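Local coordinates for L-threonine dehydrogenase (Flavobacterium frigidimaris, PDB 2YY7), which probably catalyses the NAD-dependent oxidation of L-threonine at its hydroxyl-bearing side-chain carbon, binding the dinucleotide in a Rossmann-type domain, at residues Asn53-Asn58 / Trp91-Asn96; Leu104-Lys109 / Asn159-Asp164; Glu255-Lys258 / Glu262-Ile265. All blocks are in the same frame, centred on the assembly; numbering follows the deposited sequence.

Interaction 1 (Asn53-Asn58 / Trp91-Asn96). With NAD (nicotinamide-adenine-dinucleotide), chain E.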
loop_
_atom_site.group_PDB
_atom_site.type_symbol
_atom_site.label_atom_id
_atom_site.label_comp_id
_atom_site.label_asym_id
_atom_site.label_seq_id
_atom_site.Cartn_x
_atom_site.Cartn_y
_atom_site.Cartn_z
ATOM N N ASN A 53 -1.763 20.881 14.093
ATOM C CA ASN A 53 -0.904 19.722 13.912
ATOM C C ASN A 53 -1.827 18.683 13.293
ATOM O O ASN A 53 -2.705 18.151 13.970
ATOM C CB ASN A 53 -0.364 19.198 15.243
ATOM C CG ASN A 53 0.630 18.069 15.048
ATOM O OD1 ASN A 53 0.530 17.310 14.086
ATOM N ND2 ASN A 53 1.591 17.950 15.958
ATOM N N ALA A 54 -1.638 18.414 12.005
ATOM C CA ALA A 54 -2.469 17.457 11.273
ATOM C C ALA A 54 -2.451 16.049 11.865
ATOM O O ALA A 54 -3.277 15.207 11.509
ATOM C CB ALA A 54 -2.032 17.411 9.808
ATOM N N LEU A 55 -1.508 15.801 12.767
ATOM C CA LEU A 55 -1.374 14.497 13.411
ATOM C C LEU A 55 -2.421 14.340 14.518
ATOM O O LEU A 55 -2.677 13.232 14.994
ATOM C CB LEU A 55 0.031 14.377 14.011
ATOM C CG LEU A 55 0.918 13.160 13.743
ATOM C CD1 LEU A 55 0.879 12.780 12.285
ATOM C CD2 LEU A 55 2.341 13.493 14.171
ATOM N N ASP A 56 -3.027 15.455 14.916
ATOM C CA ASP A 56 -4.022 15.453 15.990
ATOM C C ASP A 56 -5.439 15.623 15.450
ATOM O O ASP A 56 -5.819 16.706 15.015
ATOM C CB ASP A 56 -3.705 16.584 16.977
ATOM C CG ASP A 56 -4.568 16.541 18.226
ATOM O OD1 ASP A 56 -5.769 16.219 18.121
ATOM O OD2 ASP A 56 -4.042 16.852 19.318
ATOM N N PHE A 57 -6.218 14.547 15.485
ATOM C CA PHE A 57 -7.593 14.578 14.990
ATOM C C PHE A 57 -8.458 15.666 15.637
ATOM O O PHE A 57 -9.220 16.345 14.943
ATOM C CB PHE A 57 -8.252 13.208 15.188
ATOM C CG PHE A 57 -9.701 13.163 14.779
ATOM C CD1 PHE A 57 -10.699 13.602 15.644
ATOM C CD2 PHE A 57 -10.066 12.687 13.523
ATOM C CE1 PHE A 57 -12.040 13.568 15.265
ATOM C CE2 PHE A 57 -11.406 12.650 13.133
ATOM C CZ PHE A 57 -12.395 13.091 14.006
ATOM N N ASN A 58 -8.343 15.835 16.952
ATOM C CA ASN A 58 -9.144 16.840 17.651
ATOM C C ASN A 58 -8.871 18.272 17.196
ATOM O O ASN A 58 -9.796 19.085 17.116
ATOM C CB ASN A 58 -8.937 16.737 19.163
ATOM C CG ASN A 58 -9.374 15.394 19.720
ATOM O OD1 ASN A 58 -10.475 14.919 19.442
ATOM N ND2 ASN A 58 -8.512 14.779 20.517
ATOM N N TRP A 91 5.779 7.917 7.837
ATOM C CA TRP A 91 4.647 7.003 7.741
ATOM C C TRP A 91 3.525 7.483 8.662
ATOM O O TRP A 91 2.364 7.563 8.259
ATOM C CB TRP A 91 5.089 5.579 8.114
ATOM C CG TRP A 91 3.971 4.555 8.161
ATOM C CD1 TRP A 91 3.392 4.025 9.282
ATOM C CD2 TRP A 91 3.307 3.948 7.043
ATOM N NE1 TRP A 91 2.410 3.126 8.931
ATOM C CE2 TRP A 91 2.336 3.060 7.563
ATOM C CE3 TRP A 91 3.436 4.068 5.652
ATOM C CZ2 TRP A 91 1.497 2.295 6.741
ATOM C CZ3 TRP A 91 2.600 3.305 4.832
ATOM C CH2 TRP A 91 1.645 2.433 5.381
ATOM N N ASP A 92 3.891 7.829 9.892
ATOM C CA ASP A 92 2.935 8.300 10.888
ATOM C C ASP A 92 2.148 9.514 10.395
ATOM O O ASP A 92 0.918 9.485 10.359
ATOM C CB ASP A 92 3.679 8.628 12.190
ATOM C CG ASP A 92 2.742 8.992 13.337
ATOM O OD1 ASP A 92 1.532 8.698 13.251
ATOM O OD2 ASP A 92 3.225 9.564 14.341
ATOM N N LEU A 93 2.857 10.574 10.012
ATOM C CA LEU A 93 2.218 11.798 9.521
ATOM C C LEU A 93 1.419 11.614 8.230
ATOM O O LEU A 93 0.243 11.970 8.159
ATOM C CB LEU A 93 3.269 12.890 9.283
ATOM C CG LEU A 93 2.754 14.154 8.583
ATOM C CD1 LEU A 93 1.783 14.882 9.501
ATOM C CD2 LEU A 93 3.923 15.065 8.222
ATOM N N ASN A 94 2.071 11.074 7.208
ATOM C CA ASN A 94 1.425 10.887 5.917
ATOM C C ASN A 94 0.155 10.040 5.971
ATOM O O ASN A 94 -0.828 10.359 5.302
ATOM C CB ASN A 94 2.422 10.287 4.918
ATOM C CG ASN A 94 3.578 11.232 4.606
ATOM O OD1 ASN A 94 3.777 12.243 5.284
ATOM N ND2 ASN A 94 4.345 10.900 3.582
ATOM N N MET A 95 0.162 8.972 6.768
ATOM C CA MET A 95 -1.011 8.108 6.864
ATOM C C MET A 95 -2.089 8.590 7.827
ATOM O O MET A 95 -3.266 8.663 7.464
ATOM C CB MET A 95 -0.609 6.680 7.271
ATOM C CG MET A 95 0.220 5.919 6.239
ATOM S SD MET A 95 -0.489 5.962 4.572
ATOM C CE MET A 95 -2.048 5.073 4.793
ATOM N N ASN A 96 -1.693 8.912 9.054
ATOM C CA ASN A 96 -2.661 9.324 10.061
ATOM C C ASN A 96 -3.341 10.657 9.800
ATOM O O ASN A 96 -4.493 10.838 10.180
ATOM C CB ASN A 96 -2.025 9.292 11.458
ATOM C CG ASN A 96 -1.746 7.865 11.925
ATOM O OD1 ASN A 96 -2.598 6.987 11.793
ATOM N ND2 ASN A 96 -0.557 7.631 12.468
HETATM P PA NAD E . 6.155 21.154 1.673
HETATM O O1A NAD E . 6.751 22.305 0.937
HETATM O O2A NAD E . 7.121 20.297 2.409
HETATM O O5B NAD E . 4.945 21.628 2.576
HETATM C C5B NAD E . 4.460 20.838 3.623
HETATM C C4B NAD E . 3.817 21.728 4.660
HETATM O O4B NAD E . 3.171 20.882 5.613
HETATM C C3B NAD E . 4.859 22.598 5.403
HETATM O O3B NAD E . 4.495 23.989 5.384
HETATM C C2B NAD E . 4.895 21.972 6.803
HETATM O O2B NAD E . 5.185 22.920 7.815
HETATM C C1B NAD E . 3.481 21.383 6.912
HETATM N N9A NAD E . 3.371 20.355 7.957
HETATM C C8A NAD E . 4.292 19.341 8.220
HETATM N N7A NAD E . 3.839 18.630 9.262
HETATM C C5A NAD E . 2.655 19.164 9.635
HETATM C C6A NAD E . 1.790 18.842 10.668
HETATM N N6A NAD E . 2.103 17.901 11.534
HETATM N N1A NAD E . 0.651 19.585 10.842
HETATM C C2A NAD E . 0.354 20.646 10.001
HETATM N N3A NAD E . 1.218 21.002 8.983
HETATM C C4A NAD E . 2.358 20.254 8.827
HETATM O O3 NAD E . 5.454 20.164 0.622
HETATM P PN NAD E . 4.705 20.509 -0.776
HETATM O O1N NAD E . 3.816 21.712 -0.664
HETATM O O2N NAD E . 5.741 20.367 -1.835
HETATM O O5D NAD E . 3.745 19.208 -0.928
HETATM C C5D NAD E . 2.391 19.234 -0.451
HETATM C C4D NAD E . 1.710 17.889 -0.825
HETATM O O4D NAD E . 1.866 17.637 -2.210
HETATM C C3D NAD E . 2.332 16.673 -0.133
HETATM O O3D NAD E . 1.304 15.717 0.113
HETATM C C2D NAD E . 3.247 16.094 -1.185
HETATM O O2D NAD E . 3.498 14.745 -0.871
HETATM C C1D NAD E . 2.458 16.346 -2.470
HETATM N N1N NAD E . 3.370 16.338 -3.638
HETATM C C2N NAD E . 4.279 17.363 -3.805
HETATM C C3N NAD E . 5.131 17.347 -4.904
HETATM C C7N NAD E . 6.050 18.506 -5.179
HETATM O O7N NAD E . 6.903 18.342 -6.257
HETATM N N7N NAD E . 6.080 19.605 -4.403
HETATM C C4N NAD E . 5.083 16.282 -5.824
HETATM C C5N NAD E . 4.138 15.265 -5.655
HETATM C C6N NAD E . 3.302 15.284 -4.556
#
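Leu55 and Leu93 carry this contact: of the 207 Å² buried between Asn53-Asn58 and Trp91-Asn96, they account for well over half. The two side chains cross at about a right angle, and one methyl branch of Leu55 does the touching. Its CD1 lies 3.6 Å from Leu93 CD1, an ordinary apolar contact. The same CD1 is placed 3.2 Å from Leu93 CA, tighter than usual for two carbons, and the Leu55 chi1 of -130° falls outside the staggered positions; the fit of this leucine is therefore doubtful in detail. The other branch runs past Asp92, with Leu55 CD2 4.0 Å from Asp92 OD2.

Leu93 has a second neighbour, the adenine of NAD. Both its methyls lie to one side of the base plane, CD1 3.7 Å from NAD N6A and CD2 equally far from NAD N7A. The Asn53-Ala54 turn takes the N1A and N6A positions of the base. Asn53 OD1 accepts from NAD N6A at 3.1 Å in an almost straight bond (172°), while Ala54 N donates to NAD N1A over 2.8 Å, again nearly straight (170°). Asn53 OD1 is gripped twice, because Leu55 N also donates to it at 2.9 Å, from a position tilted off the carbonyl plane. That Asx turn lies inside the type I turn Asn53-Asp56 and fixes the amide oxygen before the adenine. Leu55 O is bonded in turn to His100 NE2, a further tie to helix 87-106.

Leu93 of helix 87-106 is this protein's addition beside the base; the main-chain NH and neighbouring side-chain oxygen, just after the third strand of the nucleotide-binding sheet, belong to the adenine-binding loop of a Rossmann-fold dehydrogenase.

Interaction 2 (Leu104-Lys109 / Asn159-Asp164)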
loop_
_atom_site.group_PDB
_atom_site.type_symbol
_atom_site.label_atom_id
_atom_site.label_comp_id
_atom_site.label_asym_id
_atom_site.label_seq_id
_atom_site.Cartn_x
_atom_site.Cartn_y
_atom_site.Cartn_z
ATOM N N LEU A 104 -13.289 12.541 8.978
ATOM C CA LEU A 104 -14.142 13.718 9.131
ATOM C C LEU A 104 -15.202 13.672 8.032
ATOM O O LEU A 104 -16.364 14.021 8.255
ATOM C CB LEU A 104 -13.338 15.023 9.009
ATOM C CG LEU A 104 -12.817 15.771 10.253
ATOM C CD1 LEU A 104 -13.703 15.484 11.452
ATOM C CD2 LEU A 104 -11.392 15.380 10.552
ATOM N N ALA A 105 -14.797 13.233 6.843
ATOM C CA ALA A 105 -15.721 13.129 5.719
ATOM C C ALA A 105 -16.706 11.990 5.977
ATOM O O ALA A 105 -17.897 12.106 5.682
ATOM C CB ALA A 105 -14.952 12.884 4.423
ATOM N N LYS A 106 -16.204 10.892 6.534
ATOM C CA LYS A 106 -17.044 9.736 6.851
ATOM C C LYS A 106 -18.134 10.140 7.851
ATOM O O LYS A 106 -19.279 9.687 7.763
ATOM C CB LYS A 106 -16.174 8.617 7.438
ATOM C CG LYS A 106 -16.911 7.353 7.872
ATOM C CD LYS A 106 -15.910 6.265 8.256
ATOM C CE LYS A 106 -16.591 5.023 8.825
ATOM N NZ LYS A 106 -17.141 5.267 10.187
ATOM N N ALA A 107 -17.772 11.004 8.797
ATOM C CA ALA A 107 -18.703 11.468 9.821
ATOM C C ALA A 107 -19.613 12.595 9.326
ATOM O O ALA A 107 -20.442 13.101 10.080
ATOM C CB ALA A 107 -17.927 11.932 11.056
ATOM N N LYS A 108 -19.446 12.985 8.066
ATOM C CA LYS A 108 -20.252 14.050 7.462
ATOM C C LYS A 108 -19.961 15.431 8.049
ATOM O O LYS A 108 -20.807 16.322 7.995
ATOM C CB LYS A 108 -21.748 13.752 7.617
ATOM C CG LYS A 108 -22.191 12.392 7.091
ATOM C CD LYS A 108 -22.094 12.316 5.580
ATOM C CE LYS A 108 -22.720 11.031 5.056
ATOM N NZ LYS A 108 -22.678 10.964 3.567
ATOM N N LYS A 109 -18.770 15.611 8.611
ATOM C CA LYS A 109 -18.401 16.901 9.183
ATOM C C LYS A 109 -17.844 17.841 8.113
ATOM O O LYS A 109 -17.742 19.048 8.326
ATOM C CB LYS A 109 -17.398 16.695 10.320
ATOM C CG LYS A 109 -18.071 16.195 11.593
ATOM C CD LYS A 109 -17.092 15.534 12.533
ATOM C CE LYS A 109 -17.813 14.991 13.762
ATOM N NZ LYS A 109 -16.950 14.054 14.539
ATOM N N ASN A 159 -15.776 4.294 -2.023
ATOM C CA ASN A 159 -16.606 3.134 -2.338
ATOM C C ASN A 159 -17.439 2.578 -1.196
ATOM O O ASN A 159 -18.558 2.116 -1.409
ATOM C CB ASN A 159 -15.743 2.000 -2.901
ATOM C CG ASN A 159 -15.190 2.314 -4.274
ATOM O OD1 ASN A 159 -15.823 3.016 -5.060
ATOM N ND2 ASN A 159 -14.009 1.779 -4.580
ATOM N N ILE A 160 -16.897 2.613 0.015
ATOM C CA ILE A 160 -17.603 2.075 1.164
ATOM C C ILE A 160 -18.392 3.110 1.959
ATOM O O ILE A 160 -19.515 2.839 2.392
ATOM C CB ILE A 160 -16.617 1.345 2.110
ATOM C CG1 ILE A 160 -15.884 0.247 1.334
ATOM C CG2 ILE A 160 -17.364 0.748 3.301
ATOM C CD1 ILE A 160 -16.818 -0.755 0.641
ATOM N N TYR A 161 -17.830 4.299 2.142
ATOM C CA TYR A 161 -18.532 5.316 2.913
ATOM C C TYR A 161 -19.089 6.471 2.091
ATOM O O TYR A 161 -19.690 7.389 2.644
ATOM C CB TYR A 161 -17.618 5.844 4.023
ATOM C CG TYR A 161 -17.054 4.742 4.889
ATOM C CD1 TYR A 161 -17.897 3.835 5.535
ATOM C CD2 TYR A 161 -15.679 4.595 5.057
ATOM C CE1 TYR A 161 -17.382 2.811 6.324
ATOM C CE2 TYR A 161 -15.156 3.579 5.844
ATOM C CZ TYR A 161 -16.011 2.691 6.475
ATOM O OH TYR A 161 -15.491 1.691 7.261
ATOM N N GLY A 162 -18.903 6.418 0.776
ATOM C CA GLY A 162 -19.419 7.470 -0.087
ATOM C C GLY A 162 -18.714 8.811 0.035
ATOM O O GLY A 162 -19.257 9.847 -0.360
ATOM N N VAL A 163 -17.500 8.801 0.573
ATOM C CA VAL A 163 -16.737 10.034 0.736
ATOM C C VAL A 163 -16.277 10.633 -0.591
ATOM O O VAL A 163 -15.748 9.931 -1.447
ATOM C CB VAL A 163 -15.488 9.803 1.610
ATOM C CG1 VAL A 163 -14.572 11.034 1.552
ATOM C CG2 VAL A 163 -15.912 9.505 3.046
ATOM N N ASP A 164 -16.470 11.938 -0.753
ATOM C CA ASP A 164 -16.036 12.618 -1.970
ATOM C C ASP A 164 -14.585 13.055 -1.776
ATOM O O ASP A 164 -14.324 14.151 -1.279
ATOM C CB ASP A 164 -16.900 13.853 -2.240
ATOM C CG ASP A 164 -16.617 14.487 -3.601
ATOM O OD1 ASP A 164 -15.637 14.100 -4.273
ATOM O OD2 ASP A 164 -17.381 15.389 -3.999
HETATM O O HOH W 1 -20.491 8.425 5.712
HETATM O O HOH W 2 -20.085 9.888 3.453
#
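This is a CH-pi and cation-pi contact of a lysine over a tyrosine face, above a small apolar contact, set where helices 87-106 and 142-161 both run out at their C-terminal ends. Lys106 lies over one face of the Tyr161 ring: its CE is 3.4 Å from the centroid of the Tyr161 ring and only 14° off the normal, a CH-pi contact. The chain bends at the last torsion (chi4 -72°), and the ammonium nitrogen Lys106 NZ remains over the same face at 4.8 Å from the Tyr161 centroid, within cation-pi range. Ile160 CG2 covers the opposite face, nearer the rim, and sandwiches the ring. Replacing Tyr161 with an alanine would probably leave the Lys106 alkyl chain without its aromatic platform and set the end of the lysine free to turn.

Deeper in, Ala105 CB meets Val163 CG1 at 3.4 Å, close for two methyls, and Val163 CG2 approaches Lys106 N at 3.8 Å. No direct hydrogen bond crosses; water does the joining. One water donates to Tyr161 O at 2.7 Å and accepts from Lys108 NZ at 2.8 Å. A second donates to Lys106 O at 2.7 Å and, weakly, to Tyr161 O.

Both chains turn off their helices through a residue of positive phi, Gly162 on one side and Lys108 on the other, the latter closing a Schellman motif. Tyr161 also packs on Pro87 of the second subunit, consistent with the paired long helices through which short-chain dehydrogenase/reductases commonly dimerise.

Interaction 3 (Glu255-Lys258 / Glu262-Ile265)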
loop_
_atom_site.group_PDB
_atom_site.type_symbol
_atom_site.label_atom_id
_atom_site.label_comp_id
_atom_site.label_asym_id
_atom_site.label_seq_id
_atom_site.Cartn_x
_atom_site.Cartn_y
_atom_site.Cartn_z
ATOM N N GLU A 255 18.088 25.071 -21.438
ATOM C CA GLU A 255 17.062 26.085 -21.637
ATOM C C GLU A 255 17.459 27.339 -20.855
ATOM O O GLU A 255 17.274 28.464 -21.328
ATOM C CB GLU A 255 15.700 25.578 -21.155
ATOM C CG GLU A 255 14.545 26.485 -21.551
ATOM C CD GLU A 255 14.355 26.563 -23.055
ATOM O OE1 GLU A 255 13.752 27.546 -23.528
ATOM O OE2 GLU A 255 14.805 25.639 -23.765
ATOM N N ILE A 256 18.002 27.140 -19.657
ATOM C CA ILE A 256 18.438 28.253 -18.817
ATOM C C ILE A 256 19.594 29.001 -19.482
ATOM O O ILE A 256 19.695 30.227 -19.374
ATOM C CB ILE A 256 18.886 27.753 -17.417
ATOM C CG1 ILE A 256 17.671 27.228 -16.648
ATOM C CG2 ILE A 256 19.564 28.877 -16.634
ATOM C CD1 ILE A 256 18.014 26.584 -15.320
ATOM N N LYS A 257 20.455 28.261 -20.177
ATOM C CA LYS A 257 21.606 28.862 -20.860
ATOM C C LYS A 257 21.203 29.874 -21.926
ATOM O O LYS A 257 22.000 30.733 -22.299
ATOM C CB LYS A 257 22.484 27.780 -21.490
ATOM C CG LYS A 257 23.292 26.991 -20.478
ATOM C CD LYS A 257 24.156 25.933 -21.144
ATOM C CE LYS A 257 25.000 25.201 -20.110
ATOM N NZ LYS A 257 25.738 24.043 -20.686
ATOM N N LYS A 258 19.972 29.767 -22.420
ATOM C CA LYS A 258 19.474 30.699 -23.425
ATOM C C LYS A 258 19.233 32.057 -22.772
ATOM O O LYS A 258 19.246 33.088 -23.442
ATOM C CB LYS A 258 18.168 30.187 -24.041
ATOM C CG LYS A 258 18.311 28.890 -24.819
ATOM C CD LYS A 258 16.981 28.466 -25.417
ATOM C CE LYS A 258 17.093 27.104 -26.083
ATOM N NZ LYS A 258 15.801 26.677 -26.689
ATOM N N GLU A 262 26.396 32.260 -19.676
ATOM C CA GLU A 262 27.580 31.861 -18.927
ATOM C C GLU A 262 27.303 30.767 -17.897
ATOM O O GLU A 262 28.224 30.269 -17.255
ATOM C CB GLU A 262 28.198 33.076 -18.226
ATOM C CG GLU A 262 27.304 33.723 -17.171
ATOM C CD GLU A 262 26.319 34.740 -17.743
ATOM O OE1 GLU A 262 25.691 34.463 -18.787
ATOM O OE2 GLU A 262 26.165 35.818 -17.133
ATOM N N PHE A 263 26.038 30.391 -17.743
ATOM C CA PHE A 263 25.671 29.355 -16.780
ATOM C C PHE A 263 26.349 28.021 -17.065
ATOM O O PHE A 263 26.352 27.549 -18.197
ATOM C CB PHE A 263 24.155 29.143 -16.776
ATOM C CG PHE A 263 23.704 28.010 -15.891
ATOM C CD1 PHE A 263 23.966 28.029 -14.524
ATOM C CD2 PHE A 263 23.008 26.931 -16.424
ATOM C CE1 PHE A 263 23.540 26.991 -13.697
ATOM C CE2 PHE A 263 22.575 25.884 -15.607
ATOM C CZ PHE A 263 22.842 25.914 -14.239
ATOM N N THR A 264 26.910 27.411 -16.026
ATOM C CA THR A 264 27.565 26.118 -16.162
ATOM C C THR A 264 26.995 25.153 -15.131
ATOM O O THR A 264 26.540 25.567 -14.064
ATOM C CB THR A 264 29.087 26.227 -15.956
ATOM O OG1 THR A 264 29.359 26.758 -14.655
ATOM C CG2 THR A 264 29.700 27.131 -17.015
ATOM N N ILE A 265 27.026 23.863 -15.446
ATOM C CA ILE A 265 26.487 22.860 -14.542
ATOM C C ILE A 265 27.346 21.603 -14.471
ATOM O O ILE A 265 27.834 21.110 -15.487
ATOM C CB ILE A 265 25.053 22.464 -14.971
ATOM C CG1 ILE A 265 24.447 21.472 -13.971
ATOM C CG2 ILE A 265 25.079 21.852 -16.367
ATOM C CD1 ILE A 265 22.982 21.156 -14.241
HETATM O O HOH W 3 27.799 23.289 -18.437
#
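Lys257 and Phe263 bring the two backbones closest, their CA atoms 5.8 Å apart. Only three residues separate the two segments, one at the end of helix 249-257 and the other leading into strand 264-267. No direct hydrogen bond joins them. Lys258 N bonds to Glu255 O at 3.2 Å, whereas Phe263 has already taken an extended conformation, with psi at 133°.

Phe263 holds the largest share of the 206 Å² buried here. Its CA-CB bond points toward the helix, and CG anti to the backbone N (chi1 175°) brings the CD2 atom against Ile256 and Lys257. Phe263 CD2 does the touching: Ile256 CG2 is 4.0 Å from it, while Lys257 CG comes at the ring edge, near its plane. Beyond CG the Lys257 chain is fully extended and crosses the phenylalanine at about a right angle, so that its CE lies 3.3 Å from Phe263 O. The methylene part of the lysine thus packs against backbone and ring edge and carries Lys257 NZ on to a bridging water, to which it donates at 3.1 Å. Ile265 N donates to that same water, also at 3.1 Å. The water links the helix to the first residues of the strand. Within the same segment Lys258 NZ forms a salt bridge with Glu255 OE2, its hydrogen bond weak.

Around this helix-to-strand connection, helix 187-197 packs on both Ile256 and Phe263 through Ile191, and helix 300-311 touches Ile256 through Thr304. Strand 200-203 runs parallel to strand 264-267 in a two-stranded sheet, with Tyr201 against Phe263 and Ile265. The contact thus packs the end of helix 249-257 on the residues entering strand 264-267, beside helices 187-197 and 300-311.

How the interactions relate
Interactions 1 and 2 belong to one neighbourhood: both use helix 87-106, their centres lie 18 Å apart, and they meet directly where Phe57 CZ packs 3.7 Å from Leu104 CD1. Interaction 1 lines the adenine end of the NAD pocket, while interaction 2 sits farther along the same helix, away from the annotated sites. Interaction 3 belongs to another region, with its centre about 42 Å from that of interaction 1 and 50 Å from that of interaction 2. It lies on the opposite side of the chain's centre from both, and even its nearest atoms are about 28 Å from interaction 1, so no direct contact relates it to the other two.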